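Local coordinates for protein putative 2,5-diketo-D-gluconic acid reductase B (Sinorhizobium meliloti, PDB 3UP8) that probably reduces methylglyoxal to hydroxyacetone at the expense of NADPH, as a member of the aldo/keto reductase family, at residues A[35-40]-A[245-250]; A[62-67]-A[90-95]; A[85-90]-A[121-126]. One frame throughout, in Å; residues are numbered along the deposited sequence.

Contact 1 of 3, residues A[35-40]-A[245-250]; sequences PALGFG and VIVLSK
Gly38 lies so close to Leu248 that a beta carbon on the glycine would fall about 2.8 Å from Leu248 CD2, a clash. The leucine uses this room: with CG swung to the side away from its own carbonyl carbon (chi1 -63°), it sets CD2 3.9 Å from Gly38 CA. The two backbones meet in parallel register. Val247 N gives a nearly straight bond to Ala36 O at 2.8 Å, Gly38 N returns one to Val247 O, Ser249 N reaches Gly38 O, and Gly40 N closes on Ser249 O at 2.9 Å. This is the seam of the TIM barrel, where the last strand, 245-249, is laid against the first, 37-40, and the cylinder is complete. The face bearing Leu37, Val247 and Ser249 is packed as well, under helices 231-240 and 254-261. Leu37 CD1 rests against Val247 CG1 at 3.9 Å and also touches Ser249 OG, a hydroxyl whose bond to Gly38 O is long and weak at 3.4 Å. Toward the ends the grip slackens: Lys250, partly exposed, starts its side chain away from 35-40, and Pro35 offers Ile246 CG2 little more than its carbonyl oxygen, 3.6 Å away.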
ATOM      1  N   PRO A  35      -3.083  -9.255   0.191  1.00 15.61           N
ATOM      2  CA  PRO A  35      -1.794  -9.958   0.054  1.00 15.31           C
ATOM      3  C   PRO A  35      -0.634  -9.101   0.590  1.00 15.00           C
ATOM      4  O   PRO A  35      -0.545  -7.923   0.266  1.00 14.52           O
ATOM      5  CB  PRO A  35      -1.669 -10.189  -1.463  1.00 14.96           C
ATOM      6  CG  PRO A  35      -3.067 -10.131  -1.982  1.00 15.23           C
ATOM      7  CD  PRO A  35      -3.783  -9.127  -1.101  1.00 15.30           C
ATOM      8  N   ALA A  36       0.228  -9.695   1.418  1.00 15.02           N
ATOM      9  CA  ALA A  36       1.278  -8.945   2.142  1.00 14.78           C
ATOM     10  C   ALA A  36       2.238  -8.156   1.248  1.00 15.44           C
ATOM     11  O   ALA A  36       2.781  -7.134   1.673  1.00 15.16           O
ATOM     12  CB  ALA A  36       2.058  -9.868   3.080  1.00 14.82           C
ATOM     13  N   LEU A  37       2.450  -8.625   0.019  1.00 15.26           N
ATOM     14  CA  LEU A  37       3.297  -7.907  -0.912  1.00 16.48           C
ATOM     15  C   LEU A  37       2.481  -7.514  -2.131  1.00 16.77           C
ATOM     16  O   LEU A  37       1.813  -8.346  -2.741  1.00 17.29           O
ATOM     17  CB  LEU A  37       4.517  -8.746  -1.323  1.00 16.74           C
ATOM     18  CG  LEU A  37       5.411  -8.212  -2.467  1.00 17.84           C
ATOM     19  CD1 LEU A  37       6.161  -6.947  -2.051  1.00 17.60           C
ATOM     20  CD2 LEU A  37       6.392  -9.305  -2.879  1.00 19.48           C
ATOM     21  N   GLY A  38       2.547  -6.235  -2.468  1.00 17.22           N
ATOM     22  CA  GLY A  38       1.813  -5.691  -3.581  1.00 17.15           C
ATOM     23  C   GLY A  38       2.737  -5.005  -4.555  1.00 17.39           C
ATOM     24  O   GLY A  38       3.833  -4.573  -4.194  1.00 17.15           O
ATOM     25  N   PHE A  39       2.278  -4.949  -5.805  1.00 17.26           N
ATOM     26  CA  PHE A  39       2.907  -4.211  -6.880  1.00 17.81           C
ATOM     27  C   PHE A  39       2.369  -2.782  -6.869  1.00 17.83           C
ATOM     28  O   PHE A  39       1.219  -2.537  -7.261  1.00 17.77           O
ATOM     29  CB  PHE A  39       2.553  -4.884  -8.217  1.00 17.66           C
ATOM     30  CG  PHE A  39       3.377  -4.396  -9.381  1.00 19.89           C
ATOM     31  CD1 PHE A  39       4.575  -5.015  -9.705  1.00 20.75           C
ATOM     32  CD2 PHE A  39       2.943  -3.330 -10.159  1.00 20.79           C
ATOM     33  CE1 PHE A  39       5.339  -4.575 -10.783  1.00 23.81           C
ATOM     34  CE2 PHE A  39       3.693  -2.881 -11.240  1.00 22.74           C
ATOM     35  CZ  PHE A  39       4.897  -3.506 -11.555  1.00 24.41           C
ATOM     36  N   GLY A  40       3.198  -1.842  -6.428  1.00 18.14           N
ATOM     37  CA  GLY A  40       2.801  -0.443  -6.357  1.00 18.40           C
ATOM     38  C   GLY A  40       3.151   0.273  -7.645  1.00 19.15           C
ATOM     39  O   GLY A  40       4.278   0.152  -8.137  1.00 19.05           O
ATOM     40  N   VAL A 245       1.264  -5.557   8.732  1.00 16.72           N
ATOM     41  CA  VAL A 245       1.915  -4.660   7.774  1.00 15.97           C
ATOM     42  C   VAL A 245       1.951  -5.285   6.395  1.00 15.77           C
ATOM     43  O   VAL A 245       2.291  -6.460   6.237  1.00 16.03           O
ATOM     44  CB  VAL A 245       3.344  -4.259   8.209  1.00 16.09           C
ATOM     45  CG1 VAL A 245       4.003  -3.347   7.161  1.00 16.99           C
ATOM     46  CG2 VAL A 245       3.319  -3.590   9.565  1.00 15.66           C
ATOM     47  N   ILE A 246       1.571  -4.481   5.408  1.00 15.24           N
ATOM     48  CA  ILE A 246       1.589  -4.848   4.010  1.00 15.36           C
ATOM     49  C   ILE A 246       2.631  -3.935   3.383  1.00 15.61           C
ATOM     50  O   ILE A 246       2.803  -2.796   3.829  1.00 15.77           O
ATOM     51  CB  ILE A 246       0.200  -4.584   3.385  1.00 15.07           C
ATOM     52  CG1 ILE A 246      -0.852  -5.445   4.091  1.00 14.95           C
ATOM     53  CG2 ILE A 246       0.201  -4.808   1.875  1.00 15.12           C
ATOM     54  CD1 ILE A 246      -2.173  -4.721   4.358  1.00 16.42           C
ATOM     55  N   VAL A 247       3.328  -4.425   2.358  1.00 15.53           N
ATOM     56  CA  VAL A 247       4.336  -3.613   1.688  1.00 15.97           C
ATOM     57  C   VAL A 247       4.088  -3.543   0.168  1.00 16.80           C
ATOM     58  O   VAL A 247       3.768  -4.541  -0.467  1.00 16.36           O
ATOM     59  CB  VAL A 247       5.792  -4.096   2.059  1.00 16.38           C
ATOM     60  CG1 VAL A 247       6.026  -5.543   1.614  1.00 17.04           C
ATOM     61  CG2 VAL A 247       6.841  -3.169   1.473  1.00 16.91           C
ATOM     62  N   LEU A 248       4.211  -2.343  -0.388  1.00 18.04           N
ATOM     63  CA  LEU A 248       4.157  -2.113  -1.835  1.00 20.05           C
ATOM     64  C   LEU A 248       5.573  -1.946  -2.376  1.00 22.23           C
ATOM     65  O   LEU A 248       6.378  -1.234  -1.794  1.00 22.86           O
ATOM     66  CB  LEU A 248       3.340  -0.851  -2.145  1.00 18.85           C
ATOM     67  CG  LEU A 248       1.862  -0.903  -1.722  1.00 17.95           C
ATOM     68  CD1 LEU A 248       1.176   0.418  -2.049  1.00 16.11           C
ATOM     69  CD2 LEU A 248       1.144  -2.072  -2.385  1.00 14.24           C
ATOM     70  N   SER A 249       5.888  -2.613  -3.473  1.00 24.58           N
ATOM     71  CA  SER A 249       7.198  -2.419  -4.072  1.00 28.19           C
ATOM     72  C   SER A 249       7.073  -1.787  -5.445  1.00 29.72           C
ATOM     73  O   SER A 249       6.087  -2.007  -6.154  1.00 30.14           O
ATOM     74  CB  SER A 249       7.986  -3.723  -4.145  1.00 27.79           C
ATOM     75  OG  SER A 249       7.205  -4.762  -4.711  1.00 31.09           O
ATOM     76  N   LYS A 250       8.064  -0.971  -5.779  1.00 32.10           N
ATOM     77  CA  LYS A 250       8.203  -0.417  -7.109  1.00 34.61           C
ATOM     78  C   LYS A 250       9.372  -1.133  -7.788  1.00 36.43           C
ATOM     79  O   LYS A 250      10.533  -1.034  -7.368  1.00 36.73           O
ATOM     80  CB  LYS A 250       8.401   1.100  -7.045  1.00 34.78           C
ATOM     81  CG  LYS A 250       8.445   1.797  -8.410  1.00 36.08           C
ATOM     82  CD  LYS A 250       9.878   2.088  -8.816  1.00 37.86           C
ATOM     83  CE  LYS A 250       9.945   2.937 -10.064  1.00 39.84           C
ATOM     84  NZ  LYS A 250      11.345   3.352 -10.325  1.00 40.29           N
TER

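Contact 2 of 3, residues A[62-67]-A[90-95]; sequences RHVDTA and VFLTTK
Asp65 and Lys95 meet in a short salt bridge, 2.5 Å from OD1 to NZ, their side chains crossing at about a right angle. The lysine runs extended until its last torsion (chi4 73°), where it bends and brings NZ to the syn side of OD1, a little out of the carboxylate plane. The same nitrogen reaches Thr66 O at 2.9 Å from above the carbonyl plane, and Tyr70 OH is a further partner. Ala67 CB lies alongside the lysine stem, 3.8 Å from its CB. With Asp65 CG anti to the backbone N (chi1 -178°), the other carboxylate oxygen, OD2, faces Thr93 CG2 and takes a bond from a water that also joins His63 NE2, at 2.8 Å and in the plane of the ring, and Thr93 OG1. Three side chains on one face of the sheet thus share one water. His63 ND1 bonds to Pro35 O, and Phe91 turns its ring edge to the imidazole face in a T-shaped pair, centroids 5.5 Å apart and planes at 72°. On the opposite face Val64 and Leu92 lie under Val76 of helix 73-83, and Val64 CG2 also meets Val90 CG1 at 4.2 Å. Between the two faces, parallel backbone bonds such as Val64 N to Phe91 O, 2.9 Å, fix the register. Strand 63-65, helix 73-83 and strand 91-96 form a beta-alpha-beta unit of the barrel, and the Asp65, Tyr70 and Lys95 cluster, with His128 nearby, is consistent with the catalytic tetrad of aldo/keto reductases.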
ATOM      1  N   ARG A  62      -0.184 -10.829  -6.867  1.00 19.60           N
ATOM      2  CA  ARG A  62      -1.649 -10.864  -6.938  1.00 19.63           C
ATOM      3  C   ARG A  62      -2.305  -9.647  -6.281  1.00 19.18           C
ATOM      4  O   ARG A  62      -3.506  -9.648  -6.012  1.00 20.64           O
ATOM      5  CB  ARG A  62      -2.180 -12.140  -6.290  1.00 19.98           C
ATOM      6  CG  ARG A  62      -1.855 -13.432  -7.036  1.00 22.10           C
ATOM      7  CD  ARG A  62      -2.551 -13.502  -8.403  1.00 23.71           C
ATOM      8  NE  ARG A  62      -2.240 -14.755  -9.082  1.00 25.55           N
ATOM      9  CZ  ARG A  62      -1.203 -14.940  -9.894  1.00 26.04           C
ATOM     10  NH1 ARG A  62      -0.365 -13.952 -10.149  1.00 26.14           N
ATOM     11  NH2 ARG A  62      -1.002 -16.130 -10.450  1.00 27.88           N
ATOM     12  N   HIS A  63      -1.507  -8.626  -6.002  1.00 17.19           N
ATOM     13  CA  HIS A  63      -1.978  -7.407  -5.381  1.00 15.82           C
ATOM     14  C   HIS A  63      -1.378  -6.299  -6.222  1.00 14.56           C
ATOM     15  O   HIS A  63      -0.174  -6.244  -6.419  1.00 14.05           O
ATOM     16  CB  HIS A  63      -1.518  -7.381  -3.905  1.00 14.89           C
ATOM     17  CG  HIS A  63      -1.715  -6.073  -3.205  1.00 15.62           C
ATOM     18  ND1 HIS A  63      -1.247  -5.849  -1.925  1.00 14.32           N
ATOM     19  CD2 HIS A  63      -2.302  -4.917  -3.596  1.00 15.58           C
ATOM     20  CE1 HIS A  63      -1.534  -4.612  -1.564  1.00 17.48           C
ATOM     21  NE2 HIS A  63      -2.183  -4.029  -2.554  1.00 17.36           N
ATOM     22  N   VAL A  64      -2.234  -5.459  -6.793  1.00 13.77           N
ATOM     23  CA  VAL A  64      -1.779  -4.338  -7.605  1.00 13.81           C
ATOM     24  C   VAL A  64      -2.377  -3.050  -7.043  1.00 13.93           C
ATOM     25  O   VAL A  64      -3.578  -2.991  -6.788  1.00 13.62           O
ATOM     26  CB  VAL A  64      -2.191  -4.476  -9.093  1.00 13.21           C
ATOM     27  CG1 VAL A  64      -1.673  -3.284  -9.886  1.00 12.07           C
ATOM     28  CG2 VAL A  64      -1.649  -5.796  -9.697  1.00 13.53           C
ATOM     29  N   ASP A  65      -1.519  -2.052  -6.846  1.00 14.02           N
ATOM     30  CA  ASP A  65      -1.900  -0.779  -6.236  1.00 14.81           C
ATOM     31  C   ASP A  65      -1.676   0.411  -7.161  1.00 14.60           C
ATOM     32  O   ASP A  65      -0.559   0.641  -7.653  1.00 15.51           O
ATOM     33  CB  ASP A  65      -1.141  -0.581  -4.923  1.00 15.38           C
ATOM     34  CG  ASP A  65      -1.524   0.703  -4.218  1.00 16.06           C
ATOM     35  OD1 ASP A  65      -1.013   1.780  -4.621  1.00 16.98           O
ATOM     36  OD2 ASP A  65      -2.324   0.621  -3.256  1.00 17.22           O
ATOM     37  N   THR A  66      -2.736   1.192  -7.373  1.00 14.43           N
ATOM     38  CA  THR A  66      -2.674   2.381  -8.231  1.00 13.21           C
ATOM     39  C   THR A  66      -3.492   3.532  -7.601  1.00 13.22           C
ATOM     40  O   THR A  66      -3.912   3.427  -6.440  1.00 12.69           O
ATOM     41  CB  THR A  66      -3.099   2.024  -9.692  1.00 13.45           C
ATOM     42  OG1 THR A  66      -2.856   3.130 -10.573  1.00 13.94           O
ATOM     43  CG2 THR A  66      -4.576   1.595  -9.753  1.00 14.02           C
ATOM     44  N   ALA A  67      -3.663   4.635  -8.333  1.00 12.64           N
ATOM     45  CA  ALA A  67      -4.347   5.829  -7.824  1.00 13.28           C
ATOM     46  C   ALA A  67      -4.803   6.662  -9.001  1.00 13.58           C
ATOM     47  O   ALA A  67      -4.183   6.628 -10.053  1.00 13.97           O
ATOM     48  CB  ALA A  67      -3.416   6.656  -6.947  1.00 12.74           C
ATOM     49  N   VAL A  90      -7.051 -11.393  -8.372  1.00 18.94           N
ATOM     50  CA  VAL A  90      -6.221 -10.207  -8.186  1.00 18.32           C
ATOM     51  C   VAL A  90      -6.873  -9.290  -7.157  1.00 17.51           C
ATOM     52  O   VAL A  90      -8.089  -9.125  -7.150  1.00 17.27           O
ATOM     53  CB  VAL A  90      -5.974  -9.436  -9.510  1.00 19.24           C
ATOM     54  CG1 VAL A  90      -5.144  -8.171  -9.274  1.00 19.65           C
ATOM     55  CG2 VAL A  90      -5.252 -10.327 -10.533  1.00 19.31           C
ATOM     56  N   PHE A  91      -6.056  -8.711  -6.291  1.00 15.92           N
ATOM     57  CA  PHE A  91      -6.521  -7.694  -5.350  1.00 15.16           C
ATOM     58  C   PHE A  91      -6.117  -6.331  -5.895  1.00 14.59           C
ATOM     59  O   PHE A  91      -4.928  -6.007  -5.972  1.00 14.65           O
ATOM     60  CB  PHE A  91      -5.912  -7.927  -3.971  1.00 14.68           C
ATOM     61  CG  PHE A  91      -6.522  -7.078  -2.899  1.00 13.21           C
ATOM     62  CD1 PHE A  91      -7.473  -7.607  -2.041  1.00 12.10           C
ATOM     63  CD2 PHE A  91      -6.164  -5.742  -2.773  1.00 11.99           C
ATOM     64  CE1 PHE A  91      -8.073  -6.804  -1.045  1.00 11.72           C
ATOM     65  CE2 PHE A  91      -6.750  -4.938  -1.790  1.00 11.59           C
ATOM     66  CZ  PHE A  91      -7.705  -5.476  -0.931  1.00  9.24           C
ATOM     67  N   LEU A  92      -7.109  -5.536  -6.282  1.00 13.86           N
ATOM     68  CA  LEU A  92      -6.837  -4.290  -6.992  1.00 13.41           C
ATOM     69  C   LEU A  92      -7.256  -3.091  -6.156  1.00 12.70           C
ATOM     70  O   LEU A  92      -8.395  -3.002  -5.737  1.00 12.59           O
ATOM     71  CB  LEU A  92      -7.514  -4.284  -8.382  1.00 13.31           C
ATOM     72  CG  LEU A  92      -7.430  -2.998  -9.240  1.00 14.31           C
ATOM     73  CD1 LEU A  92      -5.989  -2.612  -9.646  1.00 13.43           C
ATOM     74  CD2 LEU A  92      -8.337  -3.078 -10.483  1.00 12.52           C
ATOM     75  N   THR A  93      -6.319  -2.174  -5.933  1.00 12.25           N
ATOM     76  CA  THR A  93      -6.558  -0.984  -5.136  1.00 12.43           C
ATOM     77  C   THR A  93      -6.410   0.264  -5.985  1.00 12.78           C
ATOM     78  O   THR A  93      -5.443   0.376  -6.736  1.00 12.95           O
ATOM     79  CB  THR A  93      -5.496  -0.902  -4.027  1.00 12.69           C
ATOM     80  OG1 THR A  93      -5.613  -2.061  -3.200  1.00 13.68           O
ATOM     81  CG2 THR A  93      -5.639   0.389  -3.175  1.00 12.94           C
ATOM     82  N   THR A  94      -7.360   1.193  -5.880  1.00 11.80           N
ATOM     83  CA  THR A  94      -7.103   2.561  -6.354  1.00 12.49           C
ATOM     84  C   THR A  94      -7.438   3.584  -5.268  1.00 12.46           C
ATOM     85  O   THR A  94      -7.871   3.217  -4.167  1.00 12.43           O
ATOM     86  CB  THR A  94      -7.733   2.873  -7.758  1.00 12.20           C
ATOM     87  OG1 THR A  94      -7.144   4.070  -8.290  1.00 12.17           O
ATOM     88  CG2 THR A  94      -9.272   3.003  -7.691  1.00 13.56           C
ATOM     89  N   LYS A  95      -7.192   4.856  -5.564  1.00 13.03           N
ATOM     90  CA  LYS A  95      -7.320   5.920  -4.574  1.00 13.42           C
ATOM     91  C   LYS A  95      -8.019   7.118  -5.198  1.00 13.45           C
ATOM     92  O   LYS A  95      -7.709   7.518  -6.323  1.00 12.81           O
ATOM     93  CB  LYS A  95      -5.934   6.353  -4.072  1.00 13.55           C
ATOM     94  CG  LYS A  95      -5.027   5.190  -3.645  1.00 14.70           C
ATOM     95  CD  LYS A  95      -3.693   5.677  -3.085  1.00 14.01           C
ATOM     96  CE  LYS A  95      -2.703   4.529  -2.892  1.00 14.54           C
ATOM     97  NZ  LYS A  95      -2.135   3.988  -4.186  1.00 12.37           N
TER
HETATM   98  O   HOH W   1      -3.126  -1.528  -1.813  1.00 13.17           O

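Contact 3 of 3, residues A[85-90]-A[121-126]; sequences IPRADV and HVDLLL
Arg87 reaches across with a side chain that meets His121 along most of its length and Asp123 at its tip. From CB the chain sets out with CG opposite the backbone nitrogen (chi1 168°), which brings CG to 4.1 Å from His121 CE1; the bend at chi2 (72°) then turns CD and the guanidinium over the ring. NE lies over the face of the imidazole and bonds to Thr119 OG1. Beyond it the guanidinium settles flat on the ring, the planes only 15° apart and the centres separated by 4.2 Å. At the tip NH1 and NH2 both grip a single oxygen, Asp123 OD2, each at 2.8 Å and within the guanidinium plane; NH1 takes its syn lone pair, whereas NH2 comes from above the carboxylate plane. NH2 spends its second hydrogen on His121 O at 2.9 Å. A leucine in this place would probably leave Asp123 without its counter-charge, His121 O without this donor and the imidazole without its flat stacking partner. Because Asp123 OD2 also accepts from Leu92 N, three donors converge on one oxygen, a setting likely to hold the aspartate ionised and to tie the 3-10 turn at 87-89, and through Leu92 N the start of strand 91-96, to the start of strand 122-127.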
ATOM      1  N   ILE A  85      -5.188 -13.854 -15.819  1.00 31.73           N
ATOM      2  CA  ILE A  85      -5.399 -14.189 -14.422  1.00 31.06           C
ATOM      3  C   ILE A  85      -6.852 -13.813 -14.150  1.00 30.48           C
ATOM      4  O   ILE A  85      -7.276 -12.706 -14.500  1.00 30.87           O
ATOM      5  CB  ILE A  85      -4.394 -13.442 -13.521  1.00 31.04           C
ATOM      6  CG1 ILE A  85      -2.974 -13.919 -13.844  1.00 31.46           C
ATOM      7  CG2 ILE A  85      -4.701 -13.650 -12.036  1.00 31.29           C
ATOM      8  CD1 ILE A  85      -1.879 -13.151 -13.158  1.00 31.58           C
ATOM      9  N   PRO A  86      -7.642 -14.743 -13.579  1.00 29.62           N
ATOM     10  CA  PRO A  86      -9.034 -14.380 -13.336  1.00 28.85           C
ATOM     11  C   PRO A  86      -9.084 -13.129 -12.454  1.00 28.15           C
ATOM     12  O   PRO A  86      -8.182 -12.918 -11.632  1.00 27.86           O
ATOM     13  CB  PRO A  86      -9.609 -15.602 -12.604  1.00 28.91           C
ATOM     14  CG  PRO A  86      -8.682 -16.739 -12.976  1.00 29.81           C
ATOM     15  CD  PRO A  86      -7.328 -16.114 -13.131  1.00 29.49           C
ATOM     16  N   ARG A  87     -10.104 -12.299 -12.657  1.00 26.85           N
ATOM     17  CA  ARG A  87     -10.252 -11.057 -11.910  1.00 25.52           C
ATOM     18  C   ARG A  87     -10.323 -11.323 -10.421  1.00 25.10           C
ATOM     19  O   ARG A  87      -9.715 -10.595  -9.632  1.00 25.28           O
ATOM     20  CB  ARG A  87     -11.496 -10.285 -12.375  1.00 25.22           C
ATOM     21  CG  ARG A  87     -11.901  -9.120 -11.446  1.00 24.24           C
ATOM     22  CD  ARG A  87     -10.928  -7.952 -11.545  1.00 21.05           C
ATOM     23  NE  ARG A  87     -11.241  -6.874 -10.602  1.00 20.50           N
ATOM     24  CZ  ARG A  87     -10.810  -6.809  -9.340  1.00 19.19           C
ATOM     25  NH1 ARG A  87     -10.051  -7.773  -8.818  1.00 16.83           N
ATOM     26  NH2 ARG A  87     -11.148  -5.770  -8.586  1.00 15.91           N
ATOM     27  N   ALA A  88     -11.054 -12.373 -10.047  1.00 24.33           N
ATOM     28  CA  ALA A  88     -11.262 -12.744  -8.651  1.00 24.54           C
ATOM     29  C   ALA A  88      -9.963 -13.108  -7.918  1.00 23.90           C
ATOM     30  O   ALA A  88      -9.930 -13.130  -6.686  1.00 24.21           O
ATOM     31  CB  ALA A  88     -12.289 -13.888  -8.543  1.00 24.46           C
ATOM     32  N   ASP A  89      -8.902 -13.382  -8.676  1.00 23.00           N
ATOM     33  CA  ASP A  89      -7.607 -13.758  -8.095  1.00 22.42           C
ATOM     34  C   ASP A  89      -6.684 -12.565  -7.859  1.00 20.90           C
ATOM     35  O   ASP A  89      -5.627 -12.719  -7.241  1.00 20.29           O
ATOM     36  CB  ASP A  89      -6.877 -14.770  -8.992  1.00 22.82           C
ATOM     37  CG  ASP A  89      -7.582 -16.123  -9.063  1.00 24.98           C
ATOM     38  OD1 ASP A  89      -8.484 -16.403  -8.240  1.00 27.82           O
ATOM     39  OD2 ASP A  89      -7.213 -16.908  -9.955  1.00 28.99           O
ATOM     40  N   VAL A  90      -7.051 -11.393  -8.372  1.00 18.94           N
ATOM     41  CA  VAL A  90      -6.221 -10.207  -8.186  1.00 18.32           C
ATOM     42  C   VAL A  90      -6.873  -9.290  -7.157  1.00 17.51           C
ATOM     43  O   VAL A  90      -8.089  -9.125  -7.150  1.00 17.27           O
ATOM     44  CB  VAL A  90      -5.974  -9.436  -9.510  1.00 19.24           C
ATOM     45  CG1 VAL A  90      -5.144  -8.171  -9.274  1.00 19.65           C
ATOM     46  CG2 VAL A  90      -5.252 -10.327 -10.533  1.00 19.31           C
ATOM     47  N   HIS A 121     -15.514  -3.369 -10.442  1.00 14.13           N
ATOM     48  CA  HIS A 121     -15.228  -3.094  -9.026  1.00 13.82           C
ATOM     49  C   HIS A 121     -13.729  -3.097  -8.785  1.00 13.52           C
ATOM     50  O   HIS A 121     -12.960  -3.734  -9.527  1.00 13.04           O
ATOM     51  CB  HIS A 121     -15.881  -4.144  -8.104  1.00 13.38           C
ATOM     52  CG  HIS A 121     -15.280  -5.511  -8.216  1.00 14.52           C
ATOM     53  ND1 HIS A 121     -15.577  -6.373  -9.251  1.00 14.74           N
ATOM     54  CD2 HIS A 121     -14.399  -6.170  -7.421  1.00 15.99           C
ATOM     55  CE1 HIS A 121     -14.897  -7.498  -9.097  1.00 15.67           C
ATOM     56  NE2 HIS A 121     -14.176  -7.403  -7.993  1.00 15.96           N
ATOM     57  N   VAL A 122     -13.323  -2.367  -7.760  1.00 13.06           N
ATOM     58  CA  VAL A 122     -12.003  -2.533  -7.196  1.00 13.28           C
ATOM     59  C   VAL A 122     -12.136  -3.289  -5.880  1.00 13.77           C
ATOM     60  O   VAL A 122     -13.187  -3.275  -5.246  1.00 13.49           O
ATOM     61  CB  VAL A 122     -11.265  -1.205  -6.970  1.00 13.46           C
ATOM     62  CG1 VAL A 122     -10.944  -0.542  -8.314  1.00 14.45           C
ATOM     63  CG2 VAL A 122     -12.066  -0.249  -6.061  1.00 12.54           C
ATOM     64  N   ASP A 123     -11.064  -3.952  -5.475  1.00 13.39           N
ATOM     65  CA  ASP A 123     -11.073  -4.608  -4.189  1.00 13.75           C
ATOM     66  C   ASP A 123     -10.987  -3.593  -3.058  1.00 13.10           C
ATOM     67  O   ASP A 123     -11.608  -3.796  -2.023  1.00 13.60           O
ATOM     68  CB  ASP A 123      -9.956  -5.638  -4.107  1.00 13.36           C
ATOM     69  CG  ASP A 123     -10.133  -6.747  -5.145  1.00 15.31           C
ATOM     70  OD1 ASP A 123     -10.751  -7.766  -4.805  1.00 15.01           O
ATOM     71  OD2 ASP A 123      -9.707  -6.577  -6.303  1.00 15.56           O
ATOM     72  N   LEU A 124     -10.260  -2.497  -3.284  1.00 12.65           N
ATOM     73  CA  LEU A 124      -9.972  -1.522  -2.236  1.00 11.67           C
ATOM     74  C   LEU A 124      -9.944  -0.109  -2.799  1.00 11.73           C
ATOM     75  O   LEU A 124      -9.305   0.143  -3.835  1.00 11.51           O
ATOM     76  CB  LEU A 124      -8.614  -1.829  -1.576  1.00 10.66           C
ATOM     77  CG  LEU A 124      -8.164  -1.011  -0.355  1.00 10.17           C
ATOM     78  CD1 LEU A 124      -9.235  -0.971   0.778  1.00  8.11           C
ATOM     79  CD2 LEU A 124      -6.779  -1.519   0.195  1.00  8.54           C
ATOM     80  N   LEU A 125     -10.645   0.806  -2.127  1.00 10.51           N
ATOM     81  CA  LEU A 125     -10.637   2.212  -2.517  1.00 10.50           C
ATOM     82  C   LEU A 125     -10.238   3.048  -1.317  1.00 10.97           C
ATOM     83  O   LEU A 125     -10.831   2.920  -0.242  1.00 10.69           O
ATOM     84  CB  LEU A 125     -12.006   2.662  -3.041  1.00 10.79           C
ATOM     85  CG  LEU A 125     -12.112   4.098  -3.571  1.00 11.70           C
ATOM     86  CD1 LEU A 125     -11.299   4.253  -4.859  1.00  9.37           C
ATOM     87  CD2 LEU A 125     -13.566   4.526  -3.815  1.00 10.19           C
ATOM     88  N   LEU A 126      -9.221   3.884  -1.506  1.00 11.02           N
ATOM     89  CA  LEU A 126      -8.706   4.720  -0.423  1.00 11.74           C
ATOM     90  C   LEU A 126      -8.943   6.191  -0.708  1.00 11.55           C
ATOM     91  O   LEU A 126      -8.978   6.634  -1.857  1.00 11.87           O
ATOM     92  CB  LEU A 126      -7.201   4.484  -0.228  1.00 10.84           C
ATOM     93  CG  LEU A 126      -6.654   3.054  -0.181  1.00 11.51           C
ATOM     94  CD1 LEU A 126      -5.139   3.090   0.013  1.00 12.81           C
ATOM     95  CD2 LEU A 126      -7.303   2.235   0.934  1.00 12.01           C
TER

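In the fold
The three contacts follow one another round the barrel. Strand 37-40 of contact 1 borders strand 63-65 of contact 2, with Phe39 N and His63 O 2.8 Å apart in a probable hydrogen bond, and the centres of these contacts lie about 10 Å apart. Contacts 2 and 3 are closer, about 7 Å between centres: they share Val90, and a probable hydrogen bond of 3.0 Å joins Thr94 N to Leu124 O. Contacts 1 and 3 do not touch. Contact 2 holds the predicted active-site lysine, Lys95, whose side chain lies about 5 Å from an acetate ion, probably from the crystallisation liquor, and about 5 Å from that of Leu248 in contact 1; that of Val122 in contact 3 stays about 9 Å away.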